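Local coordinates for protein NADPH-flavin oxidoreductase (Helicobacter pylori, PDB 2H0U) that binds flavin mononucleotide and, as a member of the nitroreductase family, probably uses it to carry out NAD(P)H-dependent reductions, at residues 28-33 and 192-197; 49-54 and 143-148; 126-131 and 135-140. All coordinates share one frame; numbering follows the deposited sequence.

Interaction 1: residues 28-33 and 192-197; sequences KDWEAL and ACFGYR
Trp30 drives the outer corner of its six-membered ring, atoms CZ3 and CH2, against Phe194 in an offset edge-to-face pair. The ring centroids lie 5.3 Å apart and the planes meet at 64°; CH2 comes within 3.7 Å of Phe194 CD2, and Phe194 CG lies in the plane of the indole at that edge. The Trp30 side chain reaches this far because CG stands anti to the backbone N (chi1 -177°), which carries the indole out from helix 27-38 across the line of the phenylalanine. Leu33 adds a looser touch, CD1 to Phe194 CD1 at 4.5 Å. Beside the ring pair, one water joins Asp29 to Tyr196: it donates to Asp29 OD2 at 2.7 Å and lies 2.7 Å from Tyr196 OH, in the plane of the phenol.

Further out, His79 stacks on Trp30 and Met149 of helix 131-155 packs against both aromatic side chains. In the second subunit, Tyr213 OH hydrogen-bonds Trp30 NE1 and Arg3 forms a salt bridge with Asp29 OD1. The arrangement is helix-on-sheet packing in the alpha+beta core of a nitroreductase-family dimer, helix 27-38 lying on strand 186-195 of the antiparallel sheet.

Interaction 2: residues 49-54 and 143-148; sequences WKMLLL and YIQMAN
Gln145 lays its amide over one face of the Trp49 indole, with NE2 3.1 Å above the ring plane and offset toward the rim. The amide and ring planes are 36° apart, an inclined overlap in which the nitrogen is the deeper end. Gln145 NE2 lies 3.3 Å from Trp49 CE2. Gln145 NE2 and Trp49 NE1, 3.2 Å apart, are both donors and do not bond to each other. The amide nitrogen instead has the carbonyl oxygen of Gly37 as its hydrogen-bond acceptor, which is consistent with the nitrogen, not OE1, lying on this side. Gln145 gets there as a straight arm: CG is anti to the backbone N (chi1 -177°) and the chain runs on extended beyond it.

Met51, a selenomethionine, borders the same amide. Its CG lies 3.7 Å from Gln145 OE1 and its SE 3.8 Å from Gln145 CD, the bend at chi3 (-70°) keeping the CE end close to NE2. The amide is thus lodged between an aromatic ring and a selenoether chain, all three side chains buried.

Tyr83 of strand 79-86 touches both Met51 and Gln145, and Gln141 and Thr142, a turn earlier in helix 131-155, pack on Trp49. Strand 49-54 pairs antiparallel with strand 79-86, while residues 51-54 also form a parallel ladder with a strand of the second subunit, so the sheet facing this helix continues across the dimer interface.

Interaction 3: residues 126-131 and 135-140; sequences MKLNSE and FDWASK
The Trp137 indole takes Leu128 on one face, while the selenomethionine Met126 approaches beside its pyrrole part. Leu128 CD1 stands 3.5 Å above the ring plane, offset toward the rim; it makes a CH-pi contact 3.9 Å from the centroid of the five-membered ring and 26° off its normal. The other methyl, CD2, rests against Trp137 CB at 3.9 Å. Met126 SE is 4.7 Å from the same centroid, 50° off the normal, an oblique Met-aromatic contact. With CG anti to the backbone N, Trp137 holds its indole out from the helix, and both Leu128 and Met126 cross it at about a right angle. At the ring's polar corner, NE1 hydrogen-bonds Glu164 OE1 of the second subunit, a residue that binds FMN; Met126 also packs on this glutamate. The Trp137 side chain is about 6 Å from a bound FMN, so this packing borders a flavin site at the dimer interface.

Between helices 113-125 and 131-155 the chain turns sharply: Lys127 leaves helical geometry with positive phi, and Leu128 is the centre of an inverse gamma turn, closed by a weak bond from Asn129 N to Lys127 O (3.2 Å). Ser130 then takes the N-cap position of helix 131-155, its OG accepting a hydrogen bond from Ser133 N. Within the first turn of the helix, Phe135 N donates to Glu131 O at 2.9 Å with an N-H...O angle of 163°. Asp136 forms salt bridges with Arg132 and with Lys140 of the second subunit.

Overall arrangement
From the N terminus, helix 27-38 supplies the first half of interaction 1 and strand 49-54, next in the chain, the first half of interaction 2. After strand 79-86 and helices 94-102 and 113-125, interaction 3 closes a short local loop at the start of helix 131-155. The same helix, just beyond, closes interaction 2, and strand 186-195 finally closes interaction 1. The loops nest without crossing: interaction 3 inside interaction 2, and both inside interaction 1. Interactions 1 and 2 reach the same sheet and touch through Trp30 and Leu53; interaction 3, on the other side of the chain's centre from interaction 1, shares helix 131-155 with interaction 2. All three also meet the second subunit.

Interaction 1: residues 28-33 and 192-197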
loop_
_atom_site.group_PDB
_atom_site.type_symbol
_atom_site.label_atom_id
_atom_site.label_comp_id
_atom_site.label_asym_id
_atom_site.label_seq_id
_atom_site.Cartn_x
_atom_site.Cartn_y
_atom_site.Cartn_z
ATOM N N LYS A 28 -0.730 -25.336 2.180
ATOM C CA LYS A 28 -1.872 -24.831 1.434
ATOM C C LYS A 28 -2.263 -23.394 1.818
ATOM O O LYS A 28 -2.577 -22.597 0.925
ATOM C CB LYS A 28 -3.047 -25.797 1.554
ATOM C CG LYS A 28 -2.951 -26.888 0.479
ATOM C CD LYS A 28 -3.617 -28.150 0.964
ATOM C CE LYS A 28 -5.075 -28.229 0.579
ATOM N NZ LYS A 28 -5.530 -29.676 0.594
ATOM N N ASP A 29 -2.212 -23.067 3.116
ATOM C CA ASP A 29 -2.489 -21.685 3.551
ATOM C C ASP A 29 -1.438 -20.740 2.941
ATOM O O ASP A 29 -1.774 -19.631 2.502
ATOM C CB ASP A 29 -2.529 -21.526 5.073
ATOM C CG ASP A 29 -3.835 -22.044 5.699
ATOM O OD1 ASP A 29 -4.792 -22.376 4.959
ATOM O OD2 ASP A 29 -3.885 -22.100 6.944
ATOM N N TRP A 30 -0.168 -21.152 2.934
ATOM C CA TRP A 30 0.870 -20.264 2.384
ATOM C C TRP A 30 0.646 -20.027 0.885
ATOM O O TRP A 30 0.782 -18.903 0.400
ATOM C CB TRP A 30 2.304 -20.720 2.723
ATOM C CG TRP A 30 3.273 -19.704 2.180
ATOM C CD1 TRP A 30 4.115 -19.834 1.088
ATOM C CD2 TRP A 30 3.418 -18.370 2.649
ATOM N NE1 TRP A 30 4.803 -18.631 0.879
ATOM C CE2 TRP A 30 4.376 -17.722 1.812
ATOM C CE3 TRP A 30 2.818 -17.636 3.708
ATOM C CZ2 TRP A 30 4.753 -16.381 1.994
ATOM C CZ3 TRP A 30 3.204 -16.294 3.885
ATOM C CH2 TRP A 30 4.141 -15.679 3.024
ATOM N N GLU A 31 0.263 -21.069 0.145
ATOM C CA GLU A 31 0.053 -20.946 -1.295
ATOM C C GLU A 31 -1.112 -19.994 -1.521
ATOM O O GLU A 31 -1.106 -19.219 -2.468
ATOM C CB GLU A 31 -0.270 -22.336 -1.890
ATOM C CG GLU A 31 0.988 -23.206 -2.035
ATOM C CD GLU A 31 0.690 -24.672 -2.326
ATOM O OE1 GLU A 31 -0.498 -25.114 -2.207
ATOM O OE2 GLU A 31 1.666 -25.400 -2.638
ATOM N N ALA A 32 -2.116 -20.037 -0.652
ATOM C CA ALA A 32 -3.249 -19.083 -0.808
ATOM C C ALA A 32 -2.806 -17.645 -0.588
ATOM O O ALA A 32 -3.224 -16.747 -1.329
ATOM C CB ALA A 32 -4.396 -19.407 0.135
ATOM N N LEU A 33 -1.939 -17.423 0.392
ATOM C CA LEU A 33 -1.464 -16.056 0.657
ATOM C C LEU A 33 -0.618 -15.538 -0.500
ATOM O O LEU A 33 -0.725 -14.379 -0.877
ATOM C CB LEU A 33 -0.708 -15.987 2.014
ATOM C CG LEU A 33 -1.547 -16.168 3.280
ATOM C CD1 LEU A 33 -0.669 -16.166 4.509
ATOM C CD2 LEU A 33 -2.675 -15.100 3.410
ATOM N N ALA A 192 7.864 -8.347 4.863
ATOM C CA ALA A 192 6.878 -8.707 5.868
ATOM C C ALA A 192 7.178 -10.105 6.327
ATOM O O ALA A 192 7.676 -10.939 5.552
ATOM C CB ALA A 192 5.441 -8.617 5.345
ATOM N N CYS A 193 6.860 -10.385 7.581
ATOM C CA CYS A 193 6.919 -11.765 8.056
ATOM C C CYS A 193 5.543 -12.230 8.428
ATOM O O CYS A 193 4.655 -11.413 8.718
ATOM C CB CYS A 193 7.884 -11.906 9.224
ATOM S SG CYS A 193 7.449 -11.031 10.701
ATOM N N PHE A 194 5.357 -13.548 8.401
ATOM C CA PHE A 194 4.045 -14.153 8.644
ATOM C C PHE A 194 4.266 -15.344 9.563
ATOM O O PHE A 194 5.312 -16.013 9.458
ATOM C CB PHE A 194 3.448 -14.651 7.312
ATOM C CG PHE A 194 3.155 -13.536 6.323
ATOM C CD1 PHE A 194 1.879 -12.964 6.277
ATOM C CD2 PHE A 194 4.176 -13.010 5.525
ATOM C CE1 PHE A 194 1.602 -11.881 5.389
ATOM C CE2 PHE A 194 3.910 -11.938 4.588
ATOM C CZ PHE A 194 2.648 -11.375 4.550
ATOM N N GLY A 195 3.307 -15.591 10.444
ATOM C CA GLY A 195 3.333 -16.780 11.311
ATOM C C GLY A 195 2.253 -16.696 12.349
ATOM O O GLY A 195 1.266 -15.983 12.175
ATOM N N TYR A 196 2.441 -17.417 13.450
ATOM C CA TYR A 196 1.454 -17.340 14.554
ATOM C C TYR A 196 2.020 -16.671 15.786
ATOM O O TYR A 196 3.085 -17.047 16.272
ATOM C CB TYR A 196 0.950 -18.738 14.895
ATOM C CG TYR A 196 0.192 -19.354 13.772
ATOM C CD1 TYR A 196 -1.158 -19.064 13.591
ATOM C CD2 TYR A 196 0.821 -20.230 12.874
ATOM C CE1 TYR A 196 -1.869 -19.628 12.545
ATOM C CE2 TYR A 196 0.115 -20.809 11.815
ATOM C CZ TYR A 196 -1.231 -20.490 11.667
ATOM O OH TYR A 196 -1.967 -21.064 10.668
ATOM N N ARG A 197 1.277 -15.706 16.318
ATOM C CA ARG A 197 1.740 -14.900 17.440
ATOM C C ARG A 197 1.915 -15.769 18.693
ATOM O O ARG A 197 1.204 -16.765 18.884
ATOM C CB ARG A 197 0.733 -13.760 17.755
ATOM C CG ARG A 197 -0.647 -14.295 18.224
ATOM C CD ARG A 197 -1.655 -13.147 18.398
ATOM N NE ARG A 197 -3.008 -13.614 18.722
ATOM C CZ ARG A 197 -3.479 -13.882 19.945
ATOM N NH1 ARG A 197 -2.718 -13.779 21.027
ATOM N NH2 ARG A 197 -4.737 -14.289 20.074
HETATM O O HOH W 1 -1.739 -22.677 8.540
#

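Interaction 2: residues 49-54 and 143-148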
loop_
_atom_site.group_PDB
_atom_site.type_symbol
_atom_site.label_atom_id
_atom_site.label_comp_id
_atom_site.label_asym_id
_atom_site.label_seq_id
_atom_site.Cartn_x
_atom_site.Cartn_y
_atom_site.Cartn_z
ATOM N N TRP A 49 6.391 -5.871 -9.929
ATOM C CA TRP A 49 6.827 -6.477 -8.677
ATOM C C TRP A 49 7.328 -7.911 -8.813
ATOM O O TRP A 49 7.081 -8.585 -9.806
ATOM C CB TRP A 49 5.730 -6.397 -7.613
ATOM C CG TRP A 49 4.388 -6.955 -7.999
ATOM C CD1 TRP A 49 4.132 -8.168 -8.596
ATOM C CD2 TRP A 49 3.118 -6.335 -7.767
ATOM N NE1 TRP A 49 2.770 -8.324 -8.768
ATOM C CE2 TRP A 49 2.128 -7.206 -8.283
ATOM C CE3 TRP A 49 2.723 -5.114 -7.186
ATOM C CZ2 TRP A 49 0.763 -6.934 -8.177
ATOM C CZ3 TRP A 49 1.341 -4.812 -7.114
ATOM C CH2 TRP A 49 0.380 -5.736 -7.598
ATOM N N LYS A 50 8.036 -8.370 -7.783
ATOM C CA LYS A 50 8.328 -9.791 -7.661
ATOM C C LYS A 50 8.591 -10.049 -6.192
ATOM O O LYS A 50 9.337 -9.289 -5.557
ATOM C CB LYS A 50 9.577 -10.184 -8.471
ATOM C CG LYS A 50 9.890 -11.695 -8.329
ATOM C CD LYS A 50 10.918 -12.150 -9.363
ATOM C CE LYS A 50 11.180 -13.661 -9.159
ATOM N NZ LYS A 50 12.030 -14.266 -10.238
HETATM N N MSE A 51 7.989 -11.111 -5.664
HETATM C CA MSE A 51 8.169 -11.475 -4.247
HETATM C C MSE A 51 9.198 -12.588 -4.063
HETATM O O MSE A 51 9.171 -13.570 -4.822
HETATM C CB MSE A 51 6.828 -11.992 -3.711
HETATM C CG MSE A 51 5.777 -10.871 -3.618
HETATM SE SE MSE A 51 4.073 -11.515 -2.939
HETATM C CE MSE A 51 3.564 -12.574 -4.481
ATOM N N LEU A 52 9.996 -12.518 -2.993
ATOM C CA LEU A 52 10.913 -13.581 -2.646
ATOM C C LEU A 52 10.570 -14.124 -1.275
ATOM O O LEU A 52 10.395 -13.344 -0.333
ATOM C CB LEU A 52 12.400 -13.097 -2.640
ATOM C CG LEU A 52 12.915 -12.288 -3.837
ATOM C CD1 LEU A 52 14.304 -11.700 -3.604
ATOM C CD2 LEU A 52 12.901 -13.132 -5.139
ATOM N N LEU A 53 10.471 -15.453 -1.167
ATOM C CA LEU A 53 10.390 -16.094 0.152
ATOM C C LEU A 53 11.800 -16.439 0.651
ATOM O O LEU A 53 12.516 -17.242 0.025
ATOM C CB LEU A 53 9.537 -17.359 0.123
ATOM C CG LEU A 53 9.410 -18.096 1.479
ATOM C CD1 LEU A 53 8.530 -17.290 2.463
ATOM C CD2 LEU A 53 8.864 -19.513 1.312
ATOM N N LEU A 54 12.188 -15.822 1.759
ATOM C CA LEU A 54 13.488 -16.107 2.337
ATOM C C LEU A 54 13.305 -17.332 3.213
ATOM O O LEU A 54 12.837 -17.231 4.334
ATOM C CB LEU A 54 14.071 -14.900 3.079
ATOM C CG LEU A 54 15.565 -15.025 3.465
ATOM C CD1 LEU A 54 16.459 -15.396 2.274
ATOM C CD2 LEU A 54 16.077 -13.749 4.095
ATOM N N TYR A 143 3.103 -2.015 -1.800
ATOM C CA TYR A 143 2.524 -1.878 -0.438
ATOM C C TYR A 143 1.087 -2.389 -0.454
ATOM O O TYR A 143 0.618 -2.916 0.541
ATOM C CB TYR A 143 2.622 -0.441 0.092
ATOM C CG TYR A 143 3.974 -0.125 0.763
ATOM C CD1 TYR A 143 5.172 -0.289 0.056
ATOM C CD2 TYR A 143 4.049 0.286 2.106
ATOM C CE1 TYR A 143 6.447 -0.029 0.648
ATOM C CE2 TYR A 143 5.307 0.580 2.710
ATOM C CZ TYR A 143 6.488 0.397 1.953
ATOM O OH TYR A 143 7.729 0.633 2.464
ATOM N N ILE A 144 0.369 -2.180 -1.573
ATOM C CA ILE A 144 -0.975 -2.787 -1.751
ATOM C C ILE A 144 -0.852 -4.322 -1.681
ATOM O O ILE A 144 -1.596 -4.994 -0.984
ATOM C CB ILE A 144 -1.638 -2.382 -3.085
ATOM C CG1 ILE A 144 -1.752 -0.868 -3.160
ATOM C CG2 ILE A 144 -3.051 -3.096 -3.241
ATOM C CD1 ILE A 144 -2.296 -0.402 -4.617
ATOM N N GLN A 145 0.099 -4.851 -2.425
ATOM C CA GLN A 145 0.294 -6.300 -2.489
ATOM C C GLN A 145 0.541 -6.837 -1.077
ATOM O O GLN A 145 -0.044 -7.831 -0.667
ATOM C CB GLN A 145 1.516 -6.578 -3.383
ATOM C CG GLN A 145 1.823 -8.020 -3.622
ATOM C CD GLN A 145 3.008 -8.190 -4.554
ATOM O OE1 GLN A 145 4.081 -7.621 -4.358
ATOM N NE2 GLN A 145 2.796 -8.944 -5.597
HETATM N N MSE A 146 1.447 -6.193 -0.340
HETATM C CA MSE A 146 1.772 -6.641 1.035
HETATM C C MSE A 146 0.576 -6.469 1.979
HETATM O O MSE A 146 0.263 -7.367 2.779
HETATM C CB MSE A 146 3.003 -5.859 1.563
HETATM C CG MSE A 146 3.237 -6.106 3.039
HETATM SE SE MSE A 146 4.633 -4.973 3.809
HETATM C CE MSE A 146 3.692 -3.248 3.791
ATOM N N ALA A 147 -0.125 -5.330 1.864
ATOM C CA ALA A 147 -1.338 -5.085 2.687
ATOM C C ALA A 147 -2.398 -6.182 2.485
ATOM O O ALA A 147 -2.984 -6.687 3.452
ATOM C CB ALA A 147 -1.966 -3.673 2.360
ATOM N N ASN A 148 -2.674 -6.515 1.220
ATOM C CA ASN A 148 -3.657 -7.515 0.911
ATOM C C ASN A 148 -3.276 -8.870 1.556
ATOM O O ASN A 148 -4.145 -9.589 2.104
ATOM C CB ASN A 148 -3.808 -7.654 -0.617
ATOM C CG ASN A 148 -4.591 -6.511 -1.204
ATOM O OD1 ASN A 148 -4.945 -5.577 -0.478
ATOM N ND2 ASN A 148 -4.893 -6.580 -2.498
#

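Interaction 3: residues 126-131 and 135-140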
loop_
_atom_site.group_PDB
_atom_site.type_symbol
_atom_site.label_atom_id
_atom_site.label_comp_id
_atom_site.label_asym_id
_atom_site.label_seq_id
_atom_site.Cartn_x
_atom_site.Cartn_y
_atom_site.Cartn_z
HETATM N N MSE A 126 2.008 12.648 -12.638
HETATM C CA MSE A 126 2.630 12.111 -11.417
HETATM C C MSE A 126 4.083 12.546 -11.147
HETATM O O MSE A 126 4.680 12.193 -10.111
HETATM C CB MSE A 126 2.529 10.571 -11.423
HETATM C CG MSE A 126 1.140 10.115 -11.638
HETATM SE SE MSE A 126 0.730 8.461 -10.705
HETATM C CE MSE A 126 2.111 8.343 -9.347
ATOM N N LYS A 127 4.642 13.303 -12.085
ATOM C CA LYS A 127 5.987 13.851 -11.945
ATOM C C LYS A 127 7.012 12.734 -11.676
ATOM O O LYS A 127 7.834 12.854 -10.760
ATOM C CB LYS A 127 6.021 14.905 -10.812
ATOM C CG LYS A 127 5.194 16.175 -11.088
ATOM C CD LYS A 127 5.372 16.650 -12.523
ATOM C CE LYS A 127 6.814 17.103 -12.854
ATOM N NZ LYS A 127 6.884 17.832 -14.154
ATOM N N LEU A 128 6.927 11.644 -12.443
ATOM C CA LEU A 128 7.876 10.521 -12.295
ATOM C C LEU A 128 9.004 10.780 -13.270
ATOM O O LEU A 128 9.011 10.251 -14.396
ATOM C CB LEU A 128 7.224 9.170 -12.593
ATOM C CG LEU A 128 5.967 8.852 -11.776
ATOM C CD1 LEU A 128 5.496 7.430 -12.051
ATOM C CD2 LEU A 128 6.257 9.043 -10.272
ATOM N N ASN A 129 9.934 11.614 -12.825
ATOM C CA ASN A 129 10.967 12.159 -13.709
ATOM C C ASN A 129 12.379 11.782 -13.344
ATOM O O ASN A 129 13.339 12.375 -13.856
ATOM C CB ASN A 129 10.881 13.670 -13.719
ATOM C CG ASN A 129 9.475 14.178 -13.918
ATOM O OD1 ASN A 129 8.965 14.894 -13.078
ATOM N ND2 ASN A 129 8.857 13.832 -15.048
ATOM N N SER A 130 12.536 10.800 -12.476
ATOM C CA SER A 130 13.867 10.370 -12.062
ATOM C C SER A 130 13.818 8.879 -11.813
ATOM O O SER A 130 12.734 8.290 -11.610
ATOM C CB SER A 130 14.289 11.110 -10.786
ATOM O OG SER A 130 13.614 10.580 -9.645
ATOM N N GLU A 131 14.974 8.244 -11.782
ATOM C CA GLU A 131 14.978 6.815 -11.453
ATOM C C GLU A 131 14.346 6.528 -10.068
ATOM O O GLU A 131 13.530 5.594 -9.919
ATOM C CB GLU A 131 16.389 6.233 -11.621
ATOM C CG GLU A 131 16.754 5.994 -13.143
ATOM C CD GLU A 131 15.616 5.261 -13.956
ATOM O OE1 GLU A 131 15.256 4.079 -13.634
ATOM O OE2 GLU A 131 15.072 5.884 -14.923
ATOM N N PHE A 135 10.984 4.334 -9.287
ATOM C CA PHE A 135 11.095 3.183 -8.378
ATOM C C PHE A 135 10.103 3.287 -7.200
ATOM O O PHE A 135 9.392 2.307 -6.882
ATOM C CB PHE A 135 12.508 3.017 -7.842
ATOM C CG PHE A 135 12.575 1.946 -6.822
ATOM C CD1 PHE A 135 12.522 0.618 -7.220
ATOM C CD2 PHE A 135 12.499 2.259 -5.482
ATOM C CE1 PHE A 135 12.509 -0.409 -6.254
ATOM C CE2 PHE A 135 12.493 1.241 -4.515
ATOM C CZ PHE A 135 12.490 -0.089 -4.915
ATOM N N ASP A 136 10.029 4.460 -6.575
ATOM C CA ASP A 136 9.103 4.600 -5.437
ATOM C C ASP A 136 7.640 4.473 -5.850
ATOM O O ASP A 136 6.821 4.029 -5.055
ATOM C CB ASP A 136 9.327 5.884 -4.658
ATOM C CG ASP A 136 10.547 5.817 -3.766
ATOM O OD1 ASP A 136 10.964 4.703 -3.369
ATOM O OD2 ASP A 136 11.106 6.888 -3.455
ATOM N N TRP A 137 7.318 4.891 -7.079
ATOM C CA TRP A 137 5.973 4.667 -7.636
ATOM C C TRP A 137 5.615 3.152 -7.743
ATOM O O TRP A 137 4.555 2.709 -7.294
ATOM C CB TRP A 137 5.808 5.359 -9.000
ATOM C CG TRP A 137 4.504 5.009 -9.670
ATOM C CD1 TRP A 137 3.239 5.435 -9.313
ATOM C CD2 TRP A 137 4.342 4.146 -10.806
ATOM N NE1 TRP A 137 2.311 4.878 -10.177
ATOM C CE2 TRP A 137 2.969 4.100 -11.104
ATOM C CE3 TRP A 137 5.247 3.404 -11.606
ATOM C CZ2 TRP A 137 2.455 3.339 -12.177
ATOM C CZ3 TRP A 137 4.742 2.646 -12.674
ATOM C CH2 TRP A 137 3.337 2.638 -12.953
ATOM N N ALA A 138 6.538 2.356 -8.264
ATOM C CA ALA A 138 6.340 0.900 -8.330
ATOM C C ALA A 138 6.287 0.319 -6.932
ATOM O O ALA A 138 5.538 -0.659 -6.667
ATOM C CB ALA A 138 7.466 0.243 -9.141
ATOM N N SER A 139 7.130 0.853 -6.044
ATOM C CA SER A 139 7.129 0.418 -4.623
ATOM C C SER A 139 5.785 0.637 -3.922
ATOM O O SER A 139 5.299 -0.219 -3.178
ATOM C CB SER A 139 8.268 1.153 -3.870
ATOM O OG SER A 139 8.258 0.876 -2.453
ATOM N N LYS A 140 5.158 1.777 -4.165
ATOM C CA LYS A 140 3.784 1.997 -3.657
ATOM C C LYS A 140 2.826 0.834 -4.018
ATOM O O LYS A 140 1.986 0.423 -3.187
ATOM C CB LYS A 140 3.234 3.347 -4.199
ATOM C CG LYS A 140 3.933 4.579 -3.573
ATOM C CD LYS A 140 3.411 5.899 -4.235
ATOM C CE LYS A 140 4.439 7.012 -3.944
ATOM N NZ LYS A 140 3.805 8.352 -4.305
#